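Long-range contact in beta-agarase (Persicobacter, PDB 6AII), which probably hydrolyses the beta-1,4 linkages of agarose to release neoagarobiose, as a calcium-binding beta-agarase of glycoside hydrolase family 16: residues V135-D140 / M280-N285. Sequence-based numbering, arbitrary orientation.
Sequences VWMISD and MKLIIN
The indole of W136 lies against I283 and reaches N285, the tightly packed part of the contact. CD1 of I283 sits over the six-membered ring of W136, 3.9 Å from its centroid and 19° off the normal, a CH-pi contact; the same methyl touches I138 CG2 at 3.8 Å. W136 carries CG between its backbone N and carbonyl carbon (chi1 56°), which turns the ring over the neighbouring strand, where NE1 donates a nearly straight hydrogen bond to N285 OD1 (3.1 Å), in the ring plane at the indole edge. The amide, turned 73° from the indole, is also hydrogen-bonded through ND2 to E287. Without the indole, as with an alanine here, N285 OD1 would probably lose this donor and I283 CD1 its aromatic cover. Backbone hydrogen bonds in both directions join W136 to I283 and I138 to K281. On the opposite sheet face, L282 CD1 packs on V135 CG1 (4.0 Å) and M137 CG, toward strand 312-325. The solvent side is looser: exposed D140, its OD1 hydrogen-bonded to H113, keeps that atom 4.7 Å from NZ of partly exposed K281, too far for a salt bridge. Such antiparallel pairing, one face against a second sheet, fits the beta-jelly-roll sandwich of GH16 enzymes.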
loop_
_atom_site.group_PDB
_atom_site.type_symbol
_atom_site.label_atom_id
_atom_site.label_comp_id
_atom_site.label_asym_id
_atom_site.label_seq_id
_atom_site.Cartn_x
_atom_site.Cartn_y
_atom_site.Cartn_z
ATOM N N VAL A 135 1.124 -0.126 -0.596
ATOM C CA VAL A 135 1.475 -0.642 0.726
ATOM C C VAL A 135 0.173 -1.218 1.307
ATOM O O VAL A 135 -0.808 -0.501 1.491
ATOM C CB VAL A 135 2.042 0.428 1.669
ATOM C CG1 VAL A 135 2.492 -0.223 2.968
ATOM C CG2 VAL A 135 3.182 1.196 1.055
ATOM N N TRP A 136 0.147 -2.529 1.549
ATOM C CA TRP A 136 -1.108 -3.142 1.928
ATOM C C TRP A 136 -0.839 -4.433 2.691
ATOM O O TRP A 136 0.277 -4.857 2.767
ATOM C CB TRP A 136 -2.035 -3.347 0.737
ATOM C CG TRP A 136 -1.469 -4.142 -0.399
ATOM C CD1 TRP A 136 -0.453 -3.793 -1.251
ATOM C CD2 TRP A 136 -1.916 -5.431 -0.827
ATOM N NE1 TRP A 136 -0.254 -4.760 -2.204
ATOM C CE2 TRP A 136 -1.139 -5.777 -1.947
ATOM C CE3 TRP A 136 -2.895 -6.298 -0.326
ATOM C CZ2 TRP A 136 -1.367 -6.947 -2.652
ATOM C CZ3 TRP A 136 -3.106 -7.461 -1.026
ATOM C CH2 TRP A 136 -2.294 -7.802 -2.117
ATOM N N MET A 137 -1.889 -4.976 3.262
ATOM C CA MET A 137 -1.729 -6.147 4.110
ATOM C C MET A 137 -2.841 -7.144 3.769
ATOM O O MET A 137 -3.965 -6.740 3.483
ATOM C CB MET A 137 -1.842 -5.718 5.581
ATOM C CG MET A 137 -0.869 -4.591 5.932
ATOM S SD MET A 137 -0.608 -4.432 7.726
ATOM C CE MET A 137 -2.228 -3.910 8.205
ATOM N N ILE A 138 -2.546 -8.439 3.868
ATOM C CA ILE A 138 -3.620 -9.418 3.551
ATOM C C ILE A 138 -3.397 -10.704 4.344
ATOM O O ILE A 138 -2.266 -11.059 4.665
ATOM C CB ILE A 138 -3.718 -9.736 2.048
ATOM C CG1 ILE A 138 -4.985 -10.552 1.750
ATOM C CG2 ILE A 138 -2.502 -10.394 1.520
ATOM C CD1 ILE A 138 -5.577 -10.257 0.425
ATOM N N SER A 139 -4.537 -11.267 4.736
ATOM C CA SER A 139 -4.523 -12.567 5.458
ATOM C C SER A 139 -4.079 -13.706 4.534
ATOM O O SER A 139 -4.146 -13.637 3.311
ATOM C CB SER A 139 -5.895 -12.783 6.067
ATOM O OG SER A 139 -6.861 -13.024 5.052
ATOM N N ASP A 140 -3.578 -14.786 5.154
ATOM C CA ASP A 140 -3.043 -15.879 4.384
ATOM C C ASP A 140 -4.101 -16.519 3.476
ATOM O O ASP A 140 -3.745 -17.012 2.404
ATOM C CB ASP A 140 -2.521 -16.991 5.290
ATOM C CG ASP A 140 -1.256 -16.681 6.043
ATOM O OD1 ASP A 140 -0.674 -15.580 5.849
ATOM O OD2 ASP A 140 -0.833 -17.568 6.837
ATOM N N MET A 280 -2.086 -10.809 9.178
ATOM C CA MET A 280 -1.802 -10.366 7.841
ATOM C C MET A 280 -0.304 -10.210 7.590
ATOM O O MET A 280 0.461 -9.751 8.471
ATOM C CB MET A 280 -2.490 -9.040 7.563
ATOM C CG MET A 280 -3.973 -9.116 7.704
ATOM S SD MET A 280 -4.750 -7.542 7.179
ATOM C CE MET A 280 -6.433 -7.892 7.660
ATOM N N LYS A 281 0.087 -10.505 6.335
ATOM C CA LYS A 281 1.448 -10.188 5.852
ATOM C C LYS A 281 1.393 -8.765 5.262
ATOM O O LYS A 281 0.319 -8.379 4.789
ATOM C CB LYS A 281 1.943 -11.143 4.778
ATOM C CG LYS A 281 2.221 -12.553 5.319
ATOM C CD LYS A 281 2.692 -13.498 4.260
ATOM C CE LYS A 281 2.985 -14.865 4.861
ATOM N NZ LYS A 281 3.574 -15.726 3.806
ATOM N N LEU A 282 2.532 -8.078 5.303
ATOM C CA LEU A 282 2.671 -6.766 4.669
ATOM C C LEU A 282 3.217 -6.998 3.258
ATOM O O LEU A 282 4.184 -7.739 3.031
ATOM C CB LEU A 282 3.605 -5.913 5.533
ATOM C CG LEU A 282 3.946 -4.530 4.973
ATOM C CD1 LEU A 282 2.726 -3.647 4.955
ATOM C CD2 LEU A 282 5.049 -3.914 5.824
ATOM N N ILE A 283 2.629 -6.276 2.281
ATOM C CA ILE A 283 3.034 -6.317 0.927
ATOM C C ILE A 283 3.370 -4.877 0.502
ATOM O O ILE A 283 2.570 -3.960 0.762
ATOM C CB ILE A 283 1.905 -6.938 0.049
ATOM C CG1 ILE A 283 1.517 -8.326 0.594
ATOM C CG2 ILE A 283 2.309 -6.977 -1.421
ATOM C CD1 ILE A 283 0.562 -9.125 -0.247
ATOM N N ILE A 284 4.512 -4.707 -0.134
ATOM C CA ILE A 284 4.870 -3.412 -0.761
ATOM C C ILE A 284 5.246 -3.715 -2.212
ATOM O O ILE A 284 6.079 -4.561 -2.485
ATOM C CB ILE A 284 6.018 -2.709 -0.053
ATOM C CG1 ILE A 284 5.717 -2.601 1.442
ATOM C CG2 ILE A 284 6.226 -1.355 -0.727
ATOM C CD1 ILE A 284 6.688 -1.707 2.176
ATOM N N ASN A 285 4.562 -3.063 -3.136
ATOM C CA ASN A 285 4.821 -3.404 -4.515
ATOM C C ASN A 285 4.467 -2.243 -5.442
ATOM O O ASN A 285 3.777 -1.269 -5.065
ATOM C CB ASN A 285 4.034 -4.642 -4.984
ATOM C CG ASN A 285 2.581 -4.336 -5.307
ATOM O OD1 ASN A 285 1.764 -4.183 -4.422
ATOM N ND2 ASN A 285 2.214 -4.235 -6.570
#